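Local coordinates for subtilase cytotoxin subunit A (Escherichia coli, PDB 2IY9), which cleaves the endoplasmic reticulum chaperone BiP as the subtilisin-like serine protease subunit of the AB5 toxin SubAB5, causing ER stress and eventual host cell death, at residues F66-V80 and L111-S125. Sequence-based numbering, arbitrary orientation.
Sequences FAKFSFTQDGSPFPV and LISSRRVIPDGVQDS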
ATOM      1  N   PHE A  66      -5.701  -1.993  16.075  1.00 22.98           N
ATOM      2  CA  PHE A  66      -7.032  -1.383  16.146  1.00 23.36           C
ATOM      3  C   PHE A  66      -8.109  -2.476  16.097  1.00 23.86           C
ATOM      4  O   PHE A  66      -9.037  -2.495  16.904  1.00 24.23           O
ATOM      5  CB  PHE A  66      -7.229  -0.399  14.991  1.00 23.59           C
ATOM      6  CG  PHE A  66      -8.623   0.186  14.904  1.00 23.70           C
ATOM      7  CD1 PHE A  66      -9.019   1.213  15.763  1.00 24.23           C
ATOM      8  CD2 PHE A  66      -9.529  -0.271  13.949  1.00 25.65           C
ATOM      9  CE1 PHE A  66     -10.293   1.761  15.676  1.00 25.47           C
ATOM     10  CE2 PHE A  66     -10.820   0.297  13.846  1.00 24.94           C
ATOM     11  CZ  PHE A  66     -11.196   1.295  14.716  1.00 25.24           C
ATOM     12  N   ALA A  67      -8.002  -3.349  15.103  1.00 24.33           N
ATOM     13  CA  ALA A  67      -8.892  -4.481  14.961  1.00 24.60           C
ATOM     14  C   ALA A  67      -8.203  -5.563  14.157  1.00 24.94           C
ATOM     15  O   ALA A  67      -7.179  -5.323  13.527  1.00 24.33           O
ATOM     16  CB  ALA A  67     -10.194  -4.067  14.275  1.00 25.08           C
ATOM     17  N   LYS A  68      -8.779  -6.761  14.187  1.00 25.13           N
ATOM     18  CA  LYS A  68      -8.340  -7.852  13.327  1.00 25.49           C
ATOM     19  C   LYS A  68      -9.544  -8.685  12.902  1.00 25.39           C
ATOM     20  O   LYS A  68     -10.455  -8.925  13.702  1.00 25.66           O
ATOM     21  CB  LYS A  68      -7.257  -8.711  13.996  1.00 25.26           C
ATOM     22  CG  LYS A  68      -7.688  -9.435  15.280  1.00 26.37           C
ATOM     23  CD  LYS A  68      -6.483 -10.061  15.985  1.00 25.94           C
ATOM     24  CE  LYS A  68      -6.875 -10.551  17.384  1.00 27.27           C
ATOM     25  NZ  LYS A  68      -7.387  -9.445  18.268  1.00 29.54           N
ATOM     26  N   PHE A  69      -9.536  -9.093  11.636  1.00 25.12           N
ATOM     27  CA  PHE A  69     -10.646  -9.821  11.006  1.00 25.83           C
ATOM     28  C   PHE A  69     -10.141 -11.019  10.228  1.00 26.05           C
ATOM     29  O   PHE A  69      -9.009 -11.006   9.722  1.00 25.62           O
ATOM     30  CB  PHE A  69     -11.363  -8.934   9.987  1.00 25.53           C
ATOM     31  CG  PHE A  69     -12.047  -7.735  10.573  1.00 26.39           C
ATOM     32  CD1 PHE A  69     -13.418  -7.756  10.831  1.00 27.81           C
ATOM     33  CD2 PHE A  69     -11.338  -6.548  10.799  1.00 27.12           C
ATOM     34  CE1 PHE A  69     -14.057  -6.629  11.349  1.00 27.06           C
ATOM     35  CE2 PHE A  69     -11.974  -5.425  11.314  1.00 25.71           C
ATOM     36  CZ  PHE A  69     -13.324  -5.466  11.590  1.00 26.38           C
ATOM     37  N   SER A  70     -11.005 -12.032  10.101  1.00 26.77           N
ATOM     38  CA  SER A  70     -10.751 -13.188   9.249  1.00 27.19           C
ATOM     39  C   SER A  70     -11.679 -13.215   8.043  1.00 27.85           C
ATOM     40  O   SER A  70     -12.897 -13.037   8.170  1.00 28.03           O
ATOM     41  CB  SER A  70     -10.954 -14.496  10.006  1.00 27.69           C
ATOM     42  OG  SER A  70     -10.671 -15.589   9.142  1.00 26.67           O
ATOM     43  N   PHE A  71     -11.085 -13.448   6.879  1.00 28.18           N
ATOM     44  CA  PHE A  71     -11.835 -13.751   5.673  1.00 28.53           C
ATOM     45  C   PHE A  71     -11.286 -15.034   5.076  1.00 29.08           C
ATOM     46  O   PHE A  71     -11.293 -15.235   3.871  1.00 28.92           O
ATOM     47  CB  PHE A  71     -11.791 -12.570   4.711  1.00 28.23           C
ATOM     48  CG  PHE A  71     -12.422 -11.342   5.282  1.00 27.70           C
ATOM     49  CD1 PHE A  71     -13.804 -11.174   5.238  1.00 27.98           C
ATOM     50  CD2 PHE A  71     -11.642 -10.373   5.922  1.00 28.46           C
ATOM     51  CE1 PHE A  71     -14.408 -10.055   5.797  1.00 26.56           C
ATOM     52  CE2 PHE A  71     -12.237  -9.242   6.487  1.00 27.15           C
ATOM     53  CZ  PHE A  71     -13.625  -9.087   6.429  1.00 27.89           C
ATOM     54  N   THR A  72     -10.811 -15.902   5.961  1.00 29.92           N
ATOM     55  CA  THR A  72     -10.224 -17.169   5.559  1.00 30.80           C
ATOM     56  C   THR A  72     -11.092 -18.307   6.076  1.00 31.44           C
ATOM     57  O   THR A  72     -11.912 -18.113   6.982  1.00 31.48           O
ATOM     58  CB  THR A  72      -8.769 -17.307   6.061  1.00 30.67           C
ATOM     59  OG1 THR A  72      -8.722 -17.013   7.461  1.00 30.44           O
ATOM     60  CG2 THR A  72      -7.865 -16.330   5.313  1.00 30.46           C
ATOM     61  N   GLN A  73     -10.894 -19.490   5.499  1.00 32.00           N
ATOM     62  CA  GLN A  73     -11.775 -20.636   5.718  1.00 32.22           C
ATOM     63  C   GLN A  73     -11.628 -21.265   7.107  1.00 32.35           C
ATOM     64  O   GLN A  73     -12.511 -22.015   7.554  1.00 32.68           O
ATOM     65  CB  GLN A  73     -11.523 -21.685   4.643  1.00 32.46           C
ATOM     66  CG  GLN A  73     -11.949 -21.265   3.243  1.00 33.50           C
ATOM     67  CD  GLN A  73     -11.575 -22.299   2.196  1.00 35.31           C
ATOM     68  OE1 GLN A  73     -11.727 -23.503   2.419  1.00 38.90           O
ATOM     69  NE2 GLN A  73     -11.085 -21.839   1.052  1.00 33.61           N
ATOM     70  N   ASP A  74     -10.519 -20.961   7.779  1.00 32.08           N
ATOM     71  CA  ASP A  74     -10.292 -21.405   9.156  1.00 31.81           C
ATOM     72  C   ASP A  74     -10.911 -20.467  10.208  1.00 31.80           C
ATOM     73  O   ASP A  74     -10.863 -20.758  11.405  1.00 32.11           O
ATOM     74  CB  ASP A  74      -8.793 -21.604   9.419  1.00 31.52           C
ATOM     75  CG  ASP A  74      -7.981 -20.297   9.321  1.00 31.92           C
ATOM     76  OD1 ASP A  74      -8.551 -19.219   8.995  1.00 32.39           O
ATOM     77  OD2 ASP A  74      -6.761 -20.364   9.570  1.00 29.80           O
ATOM     78  N   GLY A  75     -11.486 -19.354   9.757  1.00 31.10           N
ATOM     79  CA  GLY A  75     -12.084 -18.349  10.645  1.00 30.85           C
ATOM     80  C   GLY A  75     -11.109 -17.580  11.529  1.00 30.54           C
ATOM     81  O   GLY A  75     -11.528 -16.825  12.421  1.00 30.14           O
ATOM     82  N   SER A  76      -9.813 -17.742  11.264  1.00 29.94           N
ATOM     83  CA  SER A  76      -8.767 -17.149  12.099  1.00 30.06           C
ATOM     84  C   SER A  76      -8.214 -15.817  11.562  1.00 29.87           C
ATOM     85  O   SER A  76      -7.928 -15.697  10.369  1.00 29.64           O
ATOM     86  CB  SER A  76      -7.617 -18.134  12.288  1.00 29.72           C
ATOM     87  OG  SER A  76      -6.587 -17.565  13.073  1.00 30.52           O
ATOM     88  N   PRO A  77      -8.059 -14.817  12.453  1.00 30.00           N
ATOM     89  CA  PRO A  77      -7.452 -13.536  12.089  1.00 29.66           C
ATOM     90  C   PRO A  77      -5.917 -13.558  12.154  1.00 29.41           C
ATOM     91  O   PRO A  77      -5.265 -12.584  11.755  1.00 28.42           O
ATOM     92  CB  PRO A  77      -8.000 -12.596  13.155  1.00 29.58           C
ATOM     93  CG  PRO A  77      -8.060 -13.447  14.370  1.00 29.85           C
ATOM     94  CD  PRO A  77      -8.484 -14.824  13.870  1.00 30.18           C
ATOM     95  N   PHE A  78      -5.351 -14.664  12.646  1.00 29.10           N
ATOM     96  CA  PHE A  78      -3.912 -14.762  12.874  1.00 29.42           C
ATOM     97  C   PHE A  78      -3.208 -15.432  11.696  1.00 29.18           C
ATOM     98  O   PHE A  78      -3.810 -16.276  11.031  1.00 29.06           O
ATOM     99  CB  PHE A  78      -3.634 -15.553  14.159  1.00 29.89           C
ATOM    100  CG  PHE A  78      -4.350 -15.013  15.366  1.00 30.40           C
ATOM    101  CD1 PHE A  78      -3.977 -13.789  15.923  1.00 30.45           C
ATOM    102  CD2 PHE A  78      -5.393 -15.729  15.950  1.00 31.19           C
ATOM    103  CE1 PHE A  78      -4.640 -13.282  17.046  1.00 31.17           C
ATOM    104  CE2 PHE A  78      -6.060 -15.235  17.072  1.00 32.12           C
ATOM    105  CZ  PHE A  78      -5.681 -14.005  17.619  1.00 31.41           C
ATOM    106  N   PRO A  79      -1.932 -15.072  11.442  1.00 29.10           N
ATOM    107  CA  PRO A  79      -1.242 -15.726  10.333  1.00 29.65           C
ATOM    108  C   PRO A  79      -0.901 -17.179  10.668  1.00 30.51           C
ATOM    109  O   PRO A  79      -0.707 -17.521  11.842  1.00 29.86           O
ATOM    110  CB  PRO A  79       0.033 -14.898  10.169  1.00 29.55           C
ATOM    111  CG  PRO A  79       0.288 -14.323  11.517  1.00 28.97           C
ATOM    112  CD  PRO A  79      -1.070 -14.086  12.124  1.00 28.95           C
ATOM    113  N   VAL A  80      -0.844 -18.014   9.634  1.00 31.74           N
ATOM    114  CA  VAL A  80      -0.571 -19.442   9.789  1.00 32.97           C
ATOM    115  C   VAL A  80       0.740 -19.833   9.112  1.00 34.44           C
ATOM    116  O   VAL A  80       1.280 -19.084   8.285  1.00 34.35           O
ATOM    117  CB  VAL A  80      -1.733 -20.326   9.272  1.00 32.95           C
ATOM    118  CG1 VAL A  80      -3.000 -20.089  10.094  1.00 32.90           C
ATOM    119  CG2 VAL A  80      -1.988 -20.091   7.783  1.00 32.61           C
ATOM    120  N   LEU A 111      -2.389   3.218  13.589  1.00 22.65           N
ATOM    121  CA  LEU A 111      -2.793   1.907  14.049  1.00 21.96           C
ATOM    122  C   LEU A 111      -3.083   1.043  12.831  1.00 22.03           C
ATOM    123  O   LEU A 111      -3.114   1.544  11.707  1.00 21.69           O
ATOM    124  CB  LEU A 111      -4.028   2.005  14.942  1.00 21.88           C
ATOM    125  CG  LEU A 111      -3.901   2.848  16.214  1.00 22.22           C
ATOM    126  CD1 LEU A 111      -5.263   2.986  16.910  1.00 22.92           C
ATOM    127  CD2 LEU A 111      -2.889   2.262  17.158  1.00 22.34           C
ATOM    128  N   ILE A 112      -3.288  -0.252  13.066  1.00 21.79           N
ATOM    129  CA  ILE A 112      -3.435  -1.221  11.994  1.00 22.30           C
ATOM    130  C   ILE A 112      -4.716  -2.035  12.206  1.00 22.35           C
ATOM    131  O   ILE A 112      -4.974  -2.538  13.306  1.00 22.18           O
ATOM    132  CB  ILE A 112      -2.205  -2.190  11.957  1.00 22.46           C
ATOM    133  CG1 ILE A 112      -0.901  -1.424  11.634  1.00 22.72           C
ATOM    134  CG2 ILE A 112      -2.455  -3.400  11.012  1.00 22.99           C
ATOM    135  CD1 ILE A 112      -0.837  -0.816  10.217  1.00 21.60           C
ATOM    136  N   SER A 113      -5.508  -2.147  11.148  1.00 22.67           N
ATOM    137  CA  SER A 113      -6.639  -3.072  11.119  1.00 23.41           C
ATOM    138  C   SER A 113      -6.286  -4.209  10.171  1.00 23.97           C
ATOM    139  O   SER A 113      -6.218  -4.013   8.947  1.00 24.88           O
ATOM    140  CB  SER A 113      -7.913  -2.364  10.658  1.00 23.49           C
ATOM    141  OG  SER A 113      -8.987  -3.284  10.580  1.00 24.57           O
ATOM    142  N   SER A 114      -6.059  -5.390  10.744  1.00 23.67           N
ATOM    143  CA  SER A 114      -5.658  -6.554   9.970  1.00 23.69           C
ATOM    144  C   SER A 114      -6.872  -7.279   9.405  1.00 24.07           C
ATOM    145  O   SER A 114      -7.813  -7.614  10.135  1.00 24.25           O
ATOM    146  CB  SER A 114      -4.821  -7.507  10.806  1.00 23.39           C
ATOM    147  OG  SER A 114      -4.410  -8.605  10.018  1.00 24.04           O
ATOM    148  N   ARG A 115      -6.857  -7.494   8.095  1.00 23.74           N
ATOM    149  CA  ARG A 115      -7.932  -8.223   7.451  1.00 23.96           C
ATOM    150  C   ARG A 115      -7.297  -9.388   6.717  1.00 23.91           C
ATOM    151  O   ARG A 115      -6.720  -9.231   5.623  1.00 23.47           O
ATOM    152  CB  ARG A 115      -8.742  -7.294   6.537  1.00 24.21           C
ATOM    153  CG  ARG A 115      -9.475  -6.203   7.320  1.00 23.12           C
ATOM    154  CD  ARG A 115     -10.202  -5.192   6.453  1.00 24.33           C
ATOM    155  NE  ARG A 115     -10.972  -4.285   7.306  1.00 24.49           N
ATOM    156  CZ  ARG A 115     -12.233  -4.495   7.676  1.00 25.00           C
ATOM    157  NH1 ARG A 115     -12.883  -5.580   7.255  1.00 25.23           N
ATOM    158  NH2 ARG A 115     -12.840  -3.628   8.473  1.00 24.01           N
ATOM    159  N   ARG A 116      -7.374 -10.565   7.337  1.00 24.01           N
ATOM    160  CA  ARG A 116      -6.679 -11.722   6.786  1.00 24.23           C
ATOM    161  C   ARG A 116      -7.485 -12.343   5.649  1.00 23.93           C
ATOM    162  O   ARG A 116      -8.627 -12.745   5.855  1.00 23.74           O
ATOM    163  CB  ARG A 116      -6.340 -12.758   7.858  1.00 24.76           C
ATOM    164  CG  ARG A 116      -5.501 -13.904   7.276  1.00 25.40           C
ATOM    165  CD  ARG A 116      -5.208 -15.052   8.243  1.00 25.60           C
ATOM    166  NE  ARG A 116      -5.030 -16.274   7.451  1.00 27.51           N
ATOM    167  CZ  ARG A 116      -5.188 -17.523   7.888  1.00 29.31           C
ATOM    168  NH1 ARG A 116      -5.499 -17.790   9.155  1.00 29.01           N
ATOM    169  NH2 ARG A 116      -5.020 -18.522   7.037  1.00 29.64           N
ATOM    170  N   VAL A 117      -6.882 -12.426   4.461  1.00 23.76           N
ATOM    171  CA  VAL A 117      -7.583 -12.938   3.267  1.00 24.52           C
ATOM    172  C   VAL A 117      -6.916 -14.159   2.610  1.00 25.55           C
ATOM    173  O   VAL A 117      -7.501 -14.787   1.711  1.00 25.07           O
ATOM    174  CB  VAL A 117      -7.795 -11.825   2.202  1.00 24.00           C
ATOM    175  CG1 VAL A 117      -8.704 -10.740   2.744  1.00 23.76           C
ATOM    176  CG2 VAL A 117      -6.461 -11.240   1.746  1.00 24.46           C
ATOM    177  N   ILE A 118      -5.691 -14.457   3.056  1.00 26.49           N
ATOM    178  CA  ILE A 118      -4.869 -15.572   2.577  1.00 27.42           C
ATOM    179  C   ILE A 118      -4.058 -16.131   3.763  1.00 28.26           C
ATOM    180  O   ILE A 118      -3.906 -15.454   4.775  1.00 28.27           O
ATOM    181  CB  ILE A 118      -3.915 -15.156   1.407  1.00 27.23           C
ATOM    182  CG1 ILE A 118      -2.955 -14.026   1.829  1.00 27.38           C
ATOM    183  CG2 ILE A 118      -4.718 -14.793   0.140  1.00 27.27           C
ATOM    184  CD1 ILE A 118      -1.961 -13.577   0.741  1.00 27.93           C
ATOM    185  N   PRO A 119      -3.601 -17.395   3.681  1.00 28.99           N
ATOM    186  CA  PRO A 119      -3.944 -18.373   2.659  1.00 29.71           C
ATOM    187  C   PRO A 119      -5.337 -18.933   2.942  1.00 30.57           C
ATOM    188  O   PRO A 119      -5.943 -18.611   3.979  1.00 30.83           O
ATOM    189  CB  PRO A 119      -2.879 -19.465   2.841  1.00 29.59           C
ATOM    190  CG  PRO A 119      -2.519 -19.402   4.272  1.00 29.48           C
ATOM    191  CD  PRO A 119      -2.670 -17.947   4.687  1.00 29.33           C
ATOM    192  N   ASP A 120      -5.839 -19.753   2.023  1.00 30.90           N
ATOM    193  CA  ASP A 120      -7.131 -20.418   2.188  1.00 31.56           C
ATOM    194  C   ASP A 120      -8.269 -19.429   2.441  1.00 31.68           C
ATOM    195  O   ASP A 120      -9.110 -19.633   3.313  1.00 31.48           O
ATOM    196  CB  ASP A 120      -7.052 -21.481   3.293  1.00 31.87           C
ATOM    197  CG  ASP A 120      -5.843 -22.386   3.140  1.00 32.70           C
ATOM    198  OD1 ASP A 120      -5.601 -22.855   2.016  1.00 36.05           O
ATOM    199  OD2 ASP A 120      -5.115 -22.602   4.128  1.00 35.26           O
ATOM    200  N   GLY A 121      -8.287 -18.344   1.673  1.00 31.99           N
ATOM    201  CA  GLY A 121      -9.374 -17.390   1.776  1.00 32.16           C
ATOM    202  C   GLY A 121     -10.697 -18.015   1.381  1.00 32.75           C
ATOM    203  O   GLY A 121     -10.736 -19.046   0.693  1.00 32.60           O
ATOM    204  N   VAL A 122     -11.780 -17.405   1.842  1.00 32.96           N
ATOM    205  CA  VAL A 122     -13.092 -17.693   1.296  1.00 33.48           C
ATOM    206  C   VAL A 122     -13.037 -17.176  -0.145  1.00 33.77           C
ATOM    207  O   VAL A 122     -12.088 -16.467  -0.507  1.00 34.10           O
ATOM    208  CB  VAL A 122     -14.216 -17.024   2.121  1.00 33.62           C
ATOM    209  CG1 VAL A 122     -14.147 -17.466   3.589  1.00 33.65           C
ATOM    210  CG2 VAL A 122     -14.153 -15.493   2.018  1.00 33.72           C
ATOM    211  N   GLN A 123     -14.006 -17.524  -0.986  1.00 33.98           N
ATOM    212  CA  GLN A 123     -13.920 -17.037  -2.362  1.00 34.17           C
ATOM    213  C   GLN A 123     -14.001 -15.521  -2.356  1.00 33.47           C
ATOM    214  O   GLN A 123     -14.783 -14.941  -1.602  1.00 33.85           O
ATOM    215  CB  GLN A 123     -15.012 -17.614  -3.249  1.00 34.72           C
ATOM    216  CG  GLN A 123     -14.844 -17.226  -4.707  1.00 36.48           C
ATOM    217  CD  GLN A 123     -16.064 -17.544  -5.521  1.00 37.92           C
ATOM    218  OE1 GLN A 123     -16.522 -18.677  -5.533  1.00 39.43           O
ATOM    219  NE2 GLN A 123     -16.606 -16.543  -6.204  1.00 38.50           N
ATOM    220  N   ASP A 124     -13.165 -14.894  -3.177  1.00 32.93           N
ATOM    221  CA  ASP A 124     -13.139 -13.439  -3.314  1.00 31.94           C
ATOM    222  C   ASP A 124     -12.862 -12.759  -1.967  1.00 30.84           C
ATOM    223  O   ASP A 124     -13.390 -11.680  -1.677  1.00 30.30           O
ATOM    224  CB  ASP A 124     -14.447 -12.935  -3.944  1.00 32.68           C
ATOM    225  CG  ASP A 124     -14.661 -13.461  -5.362  1.00 34.25           C
ATOM    226  OD1 ASP A 124     -13.673 -13.607  -6.111  1.00 38.25           O
ATOM    227  OD2 ASP A 124     -15.823 -13.723  -5.731  1.00 37.06           O
ATOM    228  N   SER A 125     -12.033 -13.409  -1.150  1.00 29.40           N
ATOM    229  CA  SER A 125     -11.775 -12.959   0.215  1.00 28.31           C
ATOM    230  C   SER A 125     -11.298 -11.505   0.229  1.00 27.72           C
ATOM    231  O   SER A 125     -11.730 -10.715   1.076  1.00 26.58           O
ATOM    232  CB  SER A 125     -10.760 -13.876   0.901  1.00 28.30           C
ATOM    233  OG  SER A 125      -9.569 -13.962   0.147  1.00 26.75           O
TER
HETATM  234  O   HOH W   1      -6.378 -10.353  10.683  1.00 26.87           O
HETATM  235  O   HOH W   2      -5.442 -21.393   6.764  1.00 29.53           O
HETATM  236  O   HOH W   3      -8.251 -20.802   6.305  1.00 52.63           O
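Arg116 reaches from strand 111-116 into the loop that follows strand 67-70. Its CG lies anti to the backbone N (chi1 -175°), and the chain stays extended to NE, which brings the guanidinium in among the residues of this loop. CB packs near Phe69 O and Pro77 O. CG touches the methyl CG2 of Thr72. CD lies close to the carbonyl oxygens of Ser76 and Phe78. NE turns back to its own segment and donates to Ile118 O. Arg116 NH1 meets Asp74 OD2 at 2.9 Å in a salt bridge. The carboxylate uses its syn lone pair, but the two planes are nearly perpendicular (88°), so the pair is single-pronged. NH2 binds a water shared with Asp120 OD2, makes a weak bond to Pro119 O and touches Val80 CG2. Thr72 OG1 sits over the centre of one guanidinium face. Thr72 OG1 also donates to Asp74 OD1 at 2.7 Å. Ser76 N reaches that oxygen from the opposite face of the carboxylate, closing an Asx turn.

The two strands run parallel, and 67-70 is at the edge of the subtilase sheet. Phe69 N donates to Ser114 O at 2.7 Å, and Arg116 N to Phe69 O at 2.9 Å. On the face holding Phe69, the Arg115 guanidinium stacks flat on the ring, 4.0 Å between centres and 15° between planes. Arg115 NE forms a salt bridge with Glu144. Farther on, Gln73 NE2 donates to Gly121 O at 2.8 Å, and Phe71 O accepts from Val122 N.

The two arginines thus work differently. Arg115 lays its guanidinium on Phe69 as a cation-pi partner, and its charge is probably met mainly by Glu144. Arg116 is buried, and its charge is probably balanced largely by Asp74, with carbonyls and water sharing its N-H groups; this ties the two loops together beyond the sheet.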